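Local coordinates for protein fervidolysin (Fervidobacterium pennivorans, PDB 1R6V) that degrades keratin into peptides as a subtilisin-like serine protease, allowing its bacterium to grow on native feathers, at residues R529-R534 against V625-E630; T557-F562 against T595-L600; Q573-D578 against G608-L613. The protein carries 1 engineered substitution. One frame throughout, in Å; residues are numbered along the deposited sequence.

Contact 1. Residues R529-R534 against V625-E630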
ATOM      1  N   ARG A 529     -20.953 -11.873   1.434  1.00 20.76           N
ATOM      2  CA  ARG A 529     -22.164 -11.058   1.357  1.00 21.72           C
ATOM      3  C   ARG A 529     -22.097  -9.724   2.088  1.00 21.73           C
ATOM      4  O   ARG A 529     -21.529  -9.634   3.171  1.00 19.87           O
ATOM      5  CB  ARG A 529     -23.340 -11.844   1.932  1.00 20.94           C
ATOM      6  CG  ARG A 529     -23.463 -13.242   1.381  1.00 20.97           C
ATOM      7  CD  ARG A 529     -24.579 -14.007   2.067  1.00 19.06           C
ATOM      8  NE  ARG A 529     -24.527 -15.418   1.703  1.00 16.24           N
ATOM      9  CZ  ARG A 529     -23.608 -16.270   2.149  1.00 18.17           C
ATOM     10  NH1 ARG A 529     -22.666 -15.860   2.988  1.00 17.09           N
ATOM     11  NH2 ARG A 529     -23.609 -17.533   1.729  1.00 15.54           N
ATOM     12  N   MET A 530     -22.711  -8.704   1.496  1.00 22.55           N
ATOM     13  CA  MET A 530     -22.736  -7.377   2.108  1.00 24.33           C
ATOM     14  C   MET A 530     -23.408  -7.470   3.481  1.00 23.62           C
ATOM     15  O   MET A 530     -23.050  -6.750   4.414  1.00 22.92           O
ATOM     16  CB  MET A 530     -23.496  -6.391   1.210  1.00 27.80           C
ATOM     17  CG  MET A 530     -23.438  -4.945   1.688  1.00 33.32           C
ATOM     18  SD  MET A 530     -24.289  -3.804   0.567  1.00 38.31           S
ATOM     19  CE  MET A 530     -22.944  -3.319  -0.474  1.00 36.72           C
ATOM     20  N   ALA A 531     -24.364  -8.387   3.612  1.00 20.63           N
ATOM     21  CA  ALA A 531     -25.075  -8.559   4.871  1.00 18.73           C
ATOM     22  C   ALA A 531     -24.172  -8.983   6.028  1.00 18.49           C
ATOM     23  O   ALA A 531     -24.551  -8.847   7.190  1.00 19.52           O
ATOM     24  CB  ALA A 531     -26.217  -9.582   4.700  1.00 19.80           C
ATOM     25  N   GLU A 532     -22.983  -9.492   5.716  1.00 17.02           N
ATOM     26  CA  GLU A 532     -22.048  -9.931   6.744  1.00 17.03           C
ATOM     27  C   GLU A 532     -21.154  -8.794   7.254  1.00 17.77           C
ATOM     28  O   GLU A 532     -20.540  -8.909   8.316  1.00 17.89           O
ATOM     29  CB  GLU A 532     -21.187 -11.073   6.204  1.00 18.00           C
ATOM     30  CG  GLU A 532     -22.021 -12.284   5.823  1.00 18.85           C
ATOM     31  CD  GLU A 532     -21.268 -13.300   4.997  1.00 19.95           C
ATOM     32  OE1 GLU A 532     -20.532 -12.879   4.077  1.00 19.97           O
ATOM     33  OE2 GLU A 532     -21.434 -14.510   5.269  1.00 19.50           O
ATOM     34  N   GLU A 533     -21.087  -7.712   6.497  1.00 19.21           N
ATOM     35  CA  GLU A 533     -20.265  -6.570   6.885  1.00 22.23           C
ATOM     36  C   GLU A 533     -20.787  -5.953   8.182  1.00 22.96           C
ATOM     37  O   GLU A 533     -21.992  -5.853   8.392  1.00 21.99           O
ATOM     38  CB  GLU A 533     -20.266  -5.512   5.779  1.00 25.73           C
ATOM     39  CG  GLU A 533     -19.346  -4.326   6.078  1.00 31.73           C
ATOM     40  CD  GLU A 533     -19.490  -3.178   5.091  1.00 35.44           C
ATOM     41  OE1 GLU A 533     -18.832  -2.130   5.306  1.00 37.02           O
ATOM     42  OE2 GLU A 533     -20.251  -3.315   4.104  1.00 36.85           O
ATOM     43  N   ARG A 534     -19.862  -5.555   9.052  1.00 21.83           N
ATOM     44  CA  ARG A 534     -20.198  -4.927  10.326  1.00 22.23           C
ATOM     45  C   ARG A 534     -19.519  -3.556  10.300  1.00 22.75           C
ATOM     46  O   ARG A 534     -18.529  -3.368   9.596  1.00 19.90           O
ATOM     47  CB  ARG A 534     -19.641  -5.742  11.496  1.00 24.05           C
ATOM     48  CG  ARG A 534     -19.971  -7.232  11.493  1.00 26.55           C
ATOM     49  CD  ARG A 534     -21.357  -7.490  12.047  1.00 29.09           C
ATOM     50  NE  ARG A 534     -22.359  -6.855  11.217  1.00 30.87           N
ATOM     51  CZ  ARG A 534     -23.535  -6.416  11.641  1.00 28.23           C
ATOM     52  NH1 ARG A 534     -23.891  -6.530  12.915  1.00 30.83           N
ATOM     53  NH2 ARG A 534     -24.351  -5.845  10.775  1.00 30.12           N
ATOM     54  N   VAL A 625     -32.451 -17.876   6.016  1.00 20.58           N
ATOM     55  CA  VAL A 625     -31.372 -17.504   6.920  1.00 21.65           C
ATOM     56  C   VAL A 625     -31.617 -16.031   7.208  1.00 21.78           C
ATOM     57  O   VAL A 625     -31.897 -15.257   6.288  1.00 24.65           O
ATOM     58  CB  VAL A 625     -29.970 -17.666   6.250  1.00 21.49           C
ATOM     59  CG1 VAL A 625     -28.935 -16.782   6.954  1.00 22.62           C
ATOM     60  CG2 VAL A 625     -29.517 -19.114   6.324  1.00 22.65           C
ATOM     61  N   THR A 626     -31.566 -15.651   8.477  1.00 20.59           N
ATOM     62  CA  THR A 626     -31.726 -14.252   8.843  1.00 20.35           C
ATOM     63  C   THR A 626     -30.345 -13.880   9.370  1.00 18.58           C
ATOM     64  O   THR A 626     -29.933 -14.317  10.438  1.00 17.99           O
ATOM     65  CB  THR A 626     -32.793 -14.043   9.937  1.00 22.90           C
ATOM     66  OG1 THR A 626     -34.052 -14.556   9.480  1.00 23.15           O
ATOM     67  CG2 THR A 626     -32.955 -12.548  10.220  1.00 21.82           C
ATOM     68  N   LEU A 627     -29.635 -13.084   8.584  1.00 19.07           N
ATOM     69  CA  LEU A 627     -28.273 -12.682   8.914  1.00 19.01           C
ATOM     70  C   LEU A 627     -28.205 -11.193   9.213  1.00 18.38           C
ATOM     71  O   LEU A 627     -28.405 -10.374   8.325  1.00 20.32           O
ATOM     72  CB  LEU A 627     -27.381 -13.012   7.723  1.00 19.57           C
ATOM     73  CG  LEU A 627     -25.903 -12.641   7.802  1.00 19.79           C
ATOM     74  CD1 LEU A 627     -25.228 -13.335   9.002  1.00 21.23           C
ATOM     75  CD2 LEU A 627     -25.269 -13.073   6.490  1.00 21.06           C
ATOM     76  N   ASN A 628     -27.910 -10.851  10.457  1.00 20.51           N
ATOM     77  CA  ASN A 628     -27.851  -9.449  10.848  1.00 22.04           C
ATOM     78  C   ASN A 628     -29.135  -8.717  10.452  1.00 23.36           C
ATOM     79  O   ASN A 628     -29.112  -7.559  10.022  1.00 23.82           O
ATOM     80  CB  ASN A 628     -26.609  -8.788  10.236  1.00 21.11           C
ATOM     81  CG  ASN A 628     -25.327  -9.406  10.763  1.00 20.07           C
ATOM     82  OD1 ASN A 628     -25.194  -9.625  11.963  1.00 20.19           O
ATOM     83  ND2 ASN A 628     -24.385  -9.702   9.873  1.00 20.23           N
ATOM     84  N   GLY A 629     -30.255  -9.426  10.590  1.00 23.80           N
ATOM     85  CA  GLY A 629     -31.558  -8.860  10.278  1.00 25.48           C
ATOM     86  C   GLY A 629     -32.073  -9.027   8.863  1.00 26.53           C
ATOM     87  O   GLY A 629     -33.243  -8.765   8.585  1.00 27.79           O
ATOM     88  N   GLU A 630     -31.216  -9.474   7.958  1.00 25.53           N
ATOM     89  CA  GLU A 630     -31.622  -9.630   6.579  1.00 26.54           C
ATOM     90  C   GLU A 630     -32.043 -11.059   6.267  1.00 26.10           C
ATOM     91  O   GLU A 630     -31.323 -12.002   6.587  1.00 23.33           O
ATOM     92  CB  GLU A 630     -30.474  -9.219   5.668  1.00 28.43           C
ATOM     93  CG  GLU A 630     -30.836  -9.189   4.212  1.00 34.78           C
ATOM     94  CD  GLU A 630     -29.697  -8.691   3.357  1.00 37.97           C
ATOM     95  OE1 GLU A 630     -29.176  -7.589   3.649  1.00 39.59           O
ATOM     96  OE2 GLU A 630     -29.327  -9.401   2.396  1.00 38.92           O
TER
HETATM   97  O   HOH W   1     -21.658 -10.932  10.026  1.00 18.62           O
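Asn628 and Arg534 meet flat against flat. The amide of Asn628 lies over the centre of the Arg534 guanidinium with the two planes only 5° apart, CG standing 3.6 Å above the guanidinium plane. Arg534 reaches this place by folding back on itself: bent at both chi2 (-82°) and chi3, the chain turns so that NE donates to the carbonyl O of Glu533, 3.0 Å away, and the guanidinium is presented face-on to the amide. ND2 of Asn628 gives a nearly straight bond, in the amide plane, to O of Ala531 (2.8 Å, 167°), and it also donates to a water that bridges to O of Glu532; OD1 accepts from Thr557 N.

Asn628 and Gly629 form the middle of a type I' turn between Leu627 and Glu630, where left-handed backbone angles suit both residue types. Beside the turn, Leu627 brings CD2 against CB of Ala531 (4.0 Å) and tightly onto CG of Glu532 (3.4 Å). The small Ala531 lets the strand end approach, and its CB also meets the carboxylate of Glu630, with OE1 at 3.7 Å. Glu532 keeps its carboxylate turned elsewhere, bridging to NH1 of Arg529 through OE2 (2.9 Å) and accepting from Thr667 N.

The contact thus joins the Ig-like domain to the second beta-sandwich domain, its polar part centred on one asparagine, whose stacked face, donor nitrogen and acceptor oxygen are all engaged, so the amide is probably held against rotation.

Contact 2. Residues T557-F562 against T595-L600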
ATOM      1  N   THR A 557     -25.651 -11.487  14.296  1.00 20.01           N
ATOM      2  CA  THR A 557     -26.784 -12.335  14.629  1.00 21.82           C
ATOM      3  C   THR A 557     -27.024 -13.235  13.430  1.00 20.10           C
ATOM      4  O   THR A 557     -26.866 -12.816  12.282  1.00 20.03           O
ATOM      5  CB  THR A 557     -28.065 -11.521  14.921  1.00 20.65           C
ATOM      6  OG1 THR A 557     -28.363 -10.662  13.818  1.00 22.81           O
ATOM      7  CG2 THR A 557     -27.878 -10.691  16.181  1.00 24.75           C
ATOM      8  N   LEU A 558     -27.389 -14.480  13.704  1.00 20.62           N
ATOM      9  CA  LEU A 558     -27.649 -15.435  12.634  1.00 21.72           C
ATOM     10  C   LEU A 558     -28.687 -16.436  13.083  1.00 21.09           C
ATOM     11  O   LEU A 558     -28.514 -17.098  14.099  1.00 20.32           O
ATOM     12  CB  LEU A 558     -26.374 -16.193  12.261  1.00 21.84           C
ATOM     13  CG  LEU A 558     -26.524 -17.303  11.212  1.00 23.93           C
ATOM     14  CD1 LEU A 558     -26.981 -16.697   9.895  1.00 23.00           C
ATOM     15  CD2 LEU A 558     -25.195 -18.022  11.023  1.00 24.63           C
ATOM     16  N   GLN A 559     -29.768 -16.535  12.322  1.00 21.92           N
ATOM     17  CA  GLN A 559     -30.819 -17.496  12.626  1.00 23.30           C
ATOM     18  C   GLN A 559     -31.119 -18.275  11.356  1.00 21.61           C
ATOM     19  O   GLN A 559     -30.983 -17.746  10.257  1.00 22.13           O
ATOM     20  CB  GLN A 559     -32.092 -16.786  13.105  1.00 26.22           C
ATOM     21  CG  GLN A 559     -31.940 -16.046  14.441  1.00 32.63           C
ATOM     22  CD  GLN A 559     -33.230 -15.373  14.885  1.00 37.27           C
ATOM     23  OE1 GLN A 559     -33.860 -14.644  14.112  1.00 40.78           O
ATOM     24  NE2 GLN A 559     -33.626 -15.605  16.137  1.00 39.65           N
ATOM     25  N   VAL A 560     -31.502 -19.540  11.503  1.00 21.80           N
ATOM     26  CA  VAL A 560     -31.859 -20.343  10.343  1.00 22.00           C
ATOM     27  C   VAL A 560     -33.135 -21.129  10.645  1.00 20.72           C
ATOM     28  O   VAL A 560     -33.286 -21.686  11.727  1.00 18.80           O
ATOM     29  CB  VAL A 560     -30.736 -21.331   9.929  1.00 24.04           C
ATOM     30  CG1 VAL A 560     -30.424 -22.292  11.051  1.00 26.36           C
ATOM     31  CG2 VAL A 560     -31.172 -22.092   8.692  1.00 25.86           C
ATOM     32  N   LYS A 561     -34.053 -21.145   9.683  1.00 19.84           N
ATOM     33  CA  LYS A 561     -35.321 -21.866   9.824  1.00 21.14           C
ATOM     34  C   LYS A 561     -35.618 -22.601   8.513  1.00 20.58           C
ATOM     35  O   LYS A 561     -35.530 -22.010   7.446  1.00 22.65           O
ATOM     36  CB  LYS A 561     -36.449 -20.871  10.128  1.00 22.74           C
ATOM     37  CG  LYS A 561     -37.858 -21.462  10.144  1.00 28.13           C
ATOM     38  CD  LYS A 561     -38.892 -20.388  10.486  1.00 30.19           C
ATOM     39  CE  LYS A 561     -40.323 -20.917  10.394  1.00 34.79           C
ATOM     40  NZ  LYS A 561     -41.315 -19.880  10.814  1.00 36.45           N
ATOM     41  N   PHE A 562     -35.959 -23.887   8.588  1.00 20.27           N
ATOM     42  CA  PHE A 562     -36.278 -24.649   7.381  1.00 19.73           C
ATOM     43  C   PHE A 562     -37.772 -24.935   7.359  1.00 19.84           C
ATOM     44  O   PHE A 562     -38.367 -25.207   8.395  1.00 20.32           O
ATOM     45  CB  PHE A 562     -35.516 -25.967   7.337  1.00 20.20           C
ATOM     46  CG  PHE A 562     -34.039 -25.808   7.470  1.00 20.64           C
ATOM     47  CD1 PHE A 562     -33.443 -25.844   8.724  1.00 21.28           C
ATOM     48  CD2 PHE A 562     -33.248 -25.612   6.350  1.00 20.71           C
ATOM     49  CE1 PHE A 562     -32.059 -25.688   8.868  1.00 20.14           C
ATOM     50  CE2 PHE A 562     -31.865 -25.453   6.472  1.00 22.06           C
ATOM     51  CZ  PHE A 562     -31.272 -25.493   7.742  1.00 20.83           C
ATOM     52  N   THR A 595     -36.872 -22.218  14.433  1.00 27.89           N
ATOM     53  CA  THR A 595     -35.797 -21.253  14.209  1.00 28.29           C
ATOM     54  C   THR A 595     -34.591 -21.592  15.073  1.00 28.15           C
ATOM     55  O   THR A 595     -34.690 -21.595  16.301  1.00 28.02           O
ATOM     56  CB  THR A 595     -36.238 -19.807  14.556  1.00 28.46           C
ATOM     57  OG1 THR A 595     -37.303 -19.400  13.689  1.00 29.12           O
ATOM     58  CG2 THR A 595     -35.069 -18.840  14.391  1.00 29.64           C
ATOM     59  N   TYR A 596     -33.459 -21.892  14.435  1.00 26.09           N
ATOM     60  CA  TYR A 596     -32.232 -22.197  15.170  1.00 26.06           C
ATOM     61  C   TYR A 596     -31.448 -20.894  15.276  1.00 26.59           C
ATOM     62  O   TYR A 596     -31.208 -20.234  14.268  1.00 24.09           O
ATOM     63  CB  TYR A 596     -31.378 -23.231  14.431  1.00 25.76           C
ATOM     64  CG  TYR A 596     -32.065 -24.554  14.198  1.00 25.83           C
ATOM     65  CD1 TYR A 596     -32.779 -24.794  13.027  1.00 25.07           C
ATOM     66  CD2 TYR A 596     -32.007 -25.563  15.158  1.00 25.44           C
ATOM     67  CE1 TYR A 596     -33.423 -26.017  12.817  1.00 25.00           C
ATOM     68  CE2 TYR A 596     -32.645 -26.785  14.959  1.00 25.22           C
ATOM     69  CZ  TYR A 596     -33.351 -27.002  13.788  1.00 25.56           C
ATOM     70  OH  TYR A 596     -34.005 -28.199  13.602  1.00 25.65           O
ATOM     71  N   ASP A 597     -31.061 -20.524  16.491  1.00 27.31           N
ATOM     72  CA  ASP A 597     -30.312 -19.284  16.701  1.00 28.58           C
ATOM     73  C   ASP A 597     -28.837 -19.622  16.834  1.00 27.85           C
ATOM     74  O   ASP A 597     -28.418 -20.275  17.786  1.00 26.70           O
ATOM     75  CB  ASP A 597     -30.822 -18.562  17.956  1.00 31.02           C
ATOM     76  CG  ASP A 597     -30.197 -17.182  18.144  1.00 33.30           C
ATOM     77  OD1 ASP A 597     -29.552 -16.672  17.208  1.00 32.31           O
ATOM     78  OD2 ASP A 597     -30.366 -16.600  19.235  1.00 36.33           O
ATOM     79  N   LEU A 598     -28.055 -19.182  15.856  1.00 27.39           N
ATOM     80  CA  LEU A 598     -26.625 -19.443  15.837  1.00 26.70           C
ATOM     81  C   LEU A 598     -25.828 -18.179  16.160  1.00 26.91           C
ATOM     82  O   LEU A 598     -24.609 -18.162  16.008  1.00 25.69           O
ATOM     83  CB  LEU A 598     -26.226 -19.953  14.450  1.00 26.82           C
ATOM     84  CG  LEU A 598     -26.940 -21.240  14.027  1.00 28.09           C
ATOM     85  CD1 LEU A 598     -26.552 -21.610  12.610  1.00 28.82           C
ATOM     86  CD2 LEU A 598     -26.576 -22.359  14.991  1.00 29.68           C
ATOM     87  N   SER A 599     -26.521 -17.136  16.604  1.00 26.53           N
ATOM     88  CA  SER A 599     -25.891 -15.858  16.918  1.00 26.88           C
ATOM     89  C   SER A 599     -24.665 -15.930  17.820  1.00 26.40           C
ATOM     90  O   SER A 599     -23.852 -15.014  17.814  1.00 25.75           O
ATOM     91  CB  SER A 599     -26.917 -14.907  17.541  1.00 26.56           C
ATOM     92  OG  SER A 599     -27.899 -14.518  16.597  1.00 27.85           O
ATOM     93  N   LEU A 600     -24.528 -17.006  18.588  1.00 27.72           N
ATOM     94  CA  LEU A 600     -23.390 -17.152  19.494  1.00 28.69           C
ATOM     95  C   LEU A 600     -22.151 -17.712  18.807  1.00 28.83           C
ATOM     96  O   LEU A 600     -21.041 -17.614  19.333  1.00 27.79           O
ATOM     97  CB  LEU A 600     -23.761 -18.050  20.675  1.00 31.49           C
ATOM     98  CG  LEU A 600     -24.599 -17.456  21.811  1.00 33.21           C
ATOM     99  CD1 LEU A 600     -25.946 -16.949  21.294  1.00 35.95           C
ATOM    100  CD2 LEU A 600     -24.804 -18.535  22.861  1.00 34.05           C
TER
HETATM  101  O   HOH W   2     -40.082 -19.617  13.283  1.00 46.24           O
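The edge of a four-stranded antiparallel sheet in the second beta-sandwich domain is made here, where strand 595-597 pairs with strand 558-562. Val560 and Tyr596 form the hydrogen-bonded pair, exchanging two backbone bonds: Tyr596 N to Val560 O (2.7 Å) and Val560 N to Tyr596 O (2.9 Å). A third bond, from Leu598 N to Leu558 O, carries the pairing past the end of the short strand. There the next link is taken over by a side chain: Leu558 N donates to OG of Ser599 (2.9 Å). That hydroxyl in turn donates to OD1 of Asp597, which uses its syn lone pair (2.8 Å), and Ser599 N reaches the same oxygen from above the carboxylate plane, closing an Asx turn. A short serine suits this spot because its OG can accept from strand 558-562 while donating back to Asp597 at the end of the short strand.

On the buried face, CG1 of Val560 sits between its backbone N and carbonyl carbon (chi1 60°), which brings it to 3.6 Å from CB of Tyr596. The Tyr596 side chain runs at about a right angle to that of Phe562, with CE1 coming up at the edge of the phenylalanine ring, 4.1 Å from CD1; the Tyr596 hydroxyl bonds to Ala589 O. Leu558 and Leu598 lie alongside one another, pointing the same way. The other face is more polar: Thr595 CG2 rests on the Gln559 chain, CB at 3.8 Å, and a water joins Thr595 OG1 to the extended Lys561.

Strand 619-627 flanks 558-562 on the side away from 595-597, and the apolar face packs onto strands 573-577 and 604-610 of the second sheet.

Contact 3. Residues Q573-D578 against G608-L613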
ATOM      1  N   GLN A 573     -31.174 -34.507  10.762  1.00 27.68           N
ATOM      2  CA  GLN A 573     -30.557 -33.566  11.674  1.00 25.73           C
ATOM      3  C   GLN A 573     -29.961 -32.387  10.928  1.00 24.65           C
ATOM      4  O   GLN A 573     -29.460 -32.531   9.813  1.00 22.77           O
ATOM      5  CB  GLN A 573     -29.452 -34.232  12.499  1.00 30.00           C
ATOM      6  CG  GLN A 573     -29.907 -35.381  13.368  1.00 32.72           C
ATOM      7  CD  GLN A 573     -28.832 -35.818  14.333  1.00 36.19           C
ATOM      8  OE1 GLN A 573     -28.525 -35.108  15.296  1.00 37.35           O
ATOM      9  NE2 GLN A 573     -28.237 -36.985  14.079  1.00 37.21           N
ATOM     10  N   PHE A 574     -30.051 -31.222  11.560  1.00 22.84           N
ATOM     11  CA  PHE A 574     -29.492 -29.981  11.046  1.00 22.84           C
ATOM     12  C   PHE A 574     -28.077 -29.972  11.592  1.00 21.61           C
ATOM     13  O   PHE A 574     -27.860 -30.209  12.780  1.00 20.73           O
ATOM     14  CB  PHE A 574     -30.268 -28.781  11.590  1.00 22.87           C
ATOM     15  CG  PHE A 574     -29.569 -27.457  11.398  1.00 20.47           C
ATOM     16  CD1 PHE A 574     -29.012 -27.110  10.167  1.00 19.74           C
ATOM     17  CD2 PHE A 574     -29.513 -26.540  12.439  1.00 21.55           C
ATOM     18  CE1 PHE A 574     -28.412 -25.865   9.972  1.00 17.80           C
ATOM     19  CE2 PHE A 574     -28.913 -25.289  12.255  1.00 21.09           C
ATOM     20  CZ  PHE A 574     -28.363 -24.955  11.018  1.00 19.79           C
ATOM     21  N   VAL A 575     -27.117 -29.708  10.718  1.00 21.78           N
ATOM     22  CA  VAL A 575     -25.720 -29.710  11.107  1.00 21.40           C
ATOM     23  C   VAL A 575     -24.998 -28.445  10.706  1.00 19.46           C
ATOM     24  O   VAL A 575     -25.177 -27.951   9.598  1.00 19.40           O
ATOM     25  CB  VAL A 575     -24.982 -30.878  10.447  1.00 23.91           C
ATOM     26  CG1 VAL A 575     -23.574 -31.009  11.027  1.00 24.36           C
ATOM     27  CG2 VAL A 575     -25.773 -32.164  10.651  1.00 25.17           C
ATOM     28  N   VAL A 576     -24.184 -27.930  11.618  1.00 19.45           N
ATOM     29  CA  VAL A 576     -23.380 -26.743  11.342  1.00 18.82           C
ATOM     30  C   VAL A 576     -21.995 -27.330  11.102  1.00 20.05           C
ATOM     31  O   VAL A 576     -21.404 -27.960  11.987  1.00 18.72           O
ATOM     32  CB  VAL A 576     -23.370 -25.783  12.537  1.00 19.65           C
ATOM     33  CG1 VAL A 576     -22.460 -24.605  12.240  1.00 20.61           C
ATOM     34  CG2 VAL A 576     -24.782 -25.295  12.814  1.00 18.72           C
ATOM     35  N   VAL A 577     -21.480 -27.135   9.899  1.00 19.50           N
ATOM     36  CA  VAL A 577     -20.209 -27.735   9.536  1.00 20.79           C
ATOM     37  C   VAL A 577     -19.157 -26.757   9.033  1.00 20.71           C
ATOM     38  O   VAL A 577     -19.466 -25.642   8.617  1.00 19.82           O
ATOM     39  CB  VAL A 577     -20.464 -28.850   8.471  1.00 21.94           C
ATOM     40  CG1 VAL A 577     -21.006 -28.241   7.190  1.00 21.25           C
ATOM     41  CG2 VAL A 577     -19.216 -29.645   8.202  1.00 23.58           C
ATOM     42  N   ASP A 578     -17.902 -27.188   9.105  1.00 21.82           N
ATOM     43  CA  ASP A 578     -16.789 -26.392   8.619  1.00 20.82           C
ATOM     44  C   ASP A 578     -16.939 -26.408   7.092  1.00 19.59           C
ATOM     45  O   ASP A 578     -17.256 -27.444   6.508  1.00 19.51           O
ATOM     46  CB  ASP A 578     -15.476 -27.050   9.052  1.00 22.42           C
ATOM     47  CG  ASP A 578     -14.271 -26.466   8.349  1.00 24.11           C
ATOM     48  OD1 ASP A 578     -13.642 -27.205   7.560  1.00 23.24           O
ATOM     49  OD2 ASP A 578     -13.965 -25.274   8.580  1.00 26.13           O
ATOM     50  N   GLY A 608     -25.818 -27.918   6.849  1.00 21.11           N
ATOM     51  CA  GLY A 608     -26.121 -29.145   6.141  1.00 22.53           C
ATOM     52  C   GLY A 608     -27.214 -29.931   6.821  1.00 22.37           C
ATOM     53  O   GLY A 608     -27.713 -29.567   7.886  1.00 20.75           O
ATOM     54  N   ILE A 609     -27.588 -31.026   6.178  1.00 23.13           N
ATOM     55  CA  ILE A 609     -28.592 -31.917   6.708  1.00 24.00           C
ATOM     56  C   ILE A 609     -28.077 -33.333   6.487  1.00 22.66           C
ATOM     57  O   ILE A 609     -27.487 -33.637   5.447  1.00 20.26           O
ATOM     58  CB  ILE A 609     -29.946 -31.714   5.996  1.00 26.06           C
ATOM     59  CG1 ILE A 609     -30.495 -30.334   6.365  1.00 27.96           C
ATOM     60  CG2 ILE A 609     -30.928 -32.802   6.402  1.00 27.01           C
ATOM     61  CD1 ILE A 609     -31.849 -30.039   5.846  1.00 34.39           C
ATOM     62  N   GLN A 610     -28.250 -34.173   7.496  1.00 23.83           N
ATOM     63  CA  GLN A 610     -27.845 -35.569   7.396  1.00 25.54           C
ATOM     64  C   GLN A 610     -29.009 -36.439   7.864  1.00 25.95           C
ATOM     65  O   GLN A 610     -29.835 -36.014   8.670  1.00 24.78           O
ATOM     66  CB  GLN A 610     -26.612 -35.854   8.258  1.00 25.55           C
ATOM     67  CG  GLN A 610     -26.790 -35.600   9.746  1.00 30.25           C
ATOM     68  CD  GLN A 610     -25.611 -36.113  10.572  1.00 32.31           C
ATOM     69  OE1 GLN A 610     -25.699 -37.152  11.239  1.00 34.98           O
ATOM     70  NE2 GLN A 610     -24.498 -35.388  10.518  1.00 31.34           N
ATOM     71  N   THR A 611     -29.066 -37.654   7.337  1.00 26.66           N
ATOM     72  CA  THR A 611     -30.105 -38.617   7.695  1.00 28.91           C
ATOM     73  C   THR A 611     -29.410 -39.964   7.891  1.00 29.17           C
ATOM     74  O   THR A 611     -28.410 -40.240   7.232  1.00 27.99           O
ATOM     75  CB  THR A 611     -31.157 -38.734   6.574  1.00 28.70           C
ATOM     76  OG1 THR A 611     -32.090 -39.774   6.897  1.00 33.82           O
ATOM     77  CG2 THR A 611     -30.484 -39.051   5.256  1.00 28.99           C
ATOM     78  N   LEU A 612     -29.941 -40.796   8.787  1.00 30.42           N
ATOM     79  CA  LEU A 612     -29.349 -42.102   9.078  1.00 32.61           C
ATOM     80  C   LEU A 612     -29.409 -43.037   7.870  1.00 33.16           C
ATOM     81  O   LEU A 612     -28.461 -43.774   7.597  1.00 34.66           O
ATOM     82  CB  LEU A 612     -30.060 -42.750  10.276  1.00 32.47           C
ATOM     83  CG  LEU A 612     -29.366 -43.944  10.949  1.00 33.67           C
ATOM     84  CD1 LEU A 612     -28.049 -43.486  11.565  1.00 33.91           C
ATOM     85  CD2 LEU A 612     -30.268 -44.530  12.031  1.00 34.90           C
ATOM     86  N   LEU A 613     -30.526 -43.000   7.150  1.00 34.03           N
ATOM     87  CA  LEU A 613     -30.707 -43.842   5.972  1.00 33.96           C
ATOM     88  C   LEU A 613     -30.754 -42.997   4.705  1.00 33.47           C
ATOM     89  O   LEU A 613     -31.243 -41.871   4.716  1.00 33.39           O
ATOM     90  CB  LEU A 613     -31.996 -44.657   6.103  1.00 34.80           C
ATOM     91  CG  LEU A 613     -32.074 -45.594   7.316  1.00 35.34           C
ATOM     92  CD1 LEU A 613     -33.456 -46.221   7.390  1.00 34.92           C
ATOM     93  CD2 LEU A 613     -30.998 -46.673   7.205  1.00 35.66           C
TER
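Gln610 and Gln573, a hydrogen-bonded pair of two antiparallel strands, send their side chains the same way, side by side. Gln573 N donates to Gln610 O (2.9 Å), and Gln610 N returns a bond to Gln573 O; two residues on, Val575 and Gly608 repeat the exchange, with Gly608 N 2.8 Å from Val575 O.

The Gln610 side chain can be followed outward. At CB the chain turns with chi1 at 61°, placing CG between the backbone N and the carbonyl carbon and so leaning it over the partner strand. CG then meets CG2 of Val575 at 3.7 Å and CB of Gln573 at 4.1 Å. Beyond it the chain runs extended, and CD still touches CG2 of Val575, now 4.0 Å away, the valine crossing it at about a right angle. The terminal amide ends beside that of Gln573, the two planes turned 66° apart. With an alanine here CG and the amide are gone, and a gap is likely to open beside CG2 of Val575 and CB of Gln573. A long side chain with apolar methylenes suits the place: CG packs on Val575, and the side chain also touches Leu6 and Ala7 near the chain's start, in the propeptide.

The opposite face carries Phe574 and Ile609, a non-hydrogen-bonded pair. With chi1 at 166° the Phe574 ring leans so that CD1 comes 3.6 Å from O of Gly608, while the ring goes into the core to meet Phe562 edge-to-face.

Such alternation, with Phe574 and Ile609 on one face and Gln573, Val575 and Gln610 on the other, the latter partly covered by Leu6, is typical of one sheet of a beta sandwich, here the second such domain of fervidolysin.

In the fold
Along the chain the segments run 529-534, 557-562, 573-578, 595-600, 608-613 and 625-630, so contact 1 encloses the other two, while contacts 2 and 3 interleave. That crossing fits a beta sandwich, in which the chain here passes back and forth between the sheet of contact 2 and the sheet of contact 3. Their centres are 15 Å apart and they touch through the core, by way of Phe574 and Val576. Contact 1, about 12 Å from contact 2 and 23 Å from contact 3 between centres, shares a sheet with contact 2 through neighbouring strands 619-627 and 558-562. It couples this sandwich to the Ig-like domain; both domains may help engage substrate.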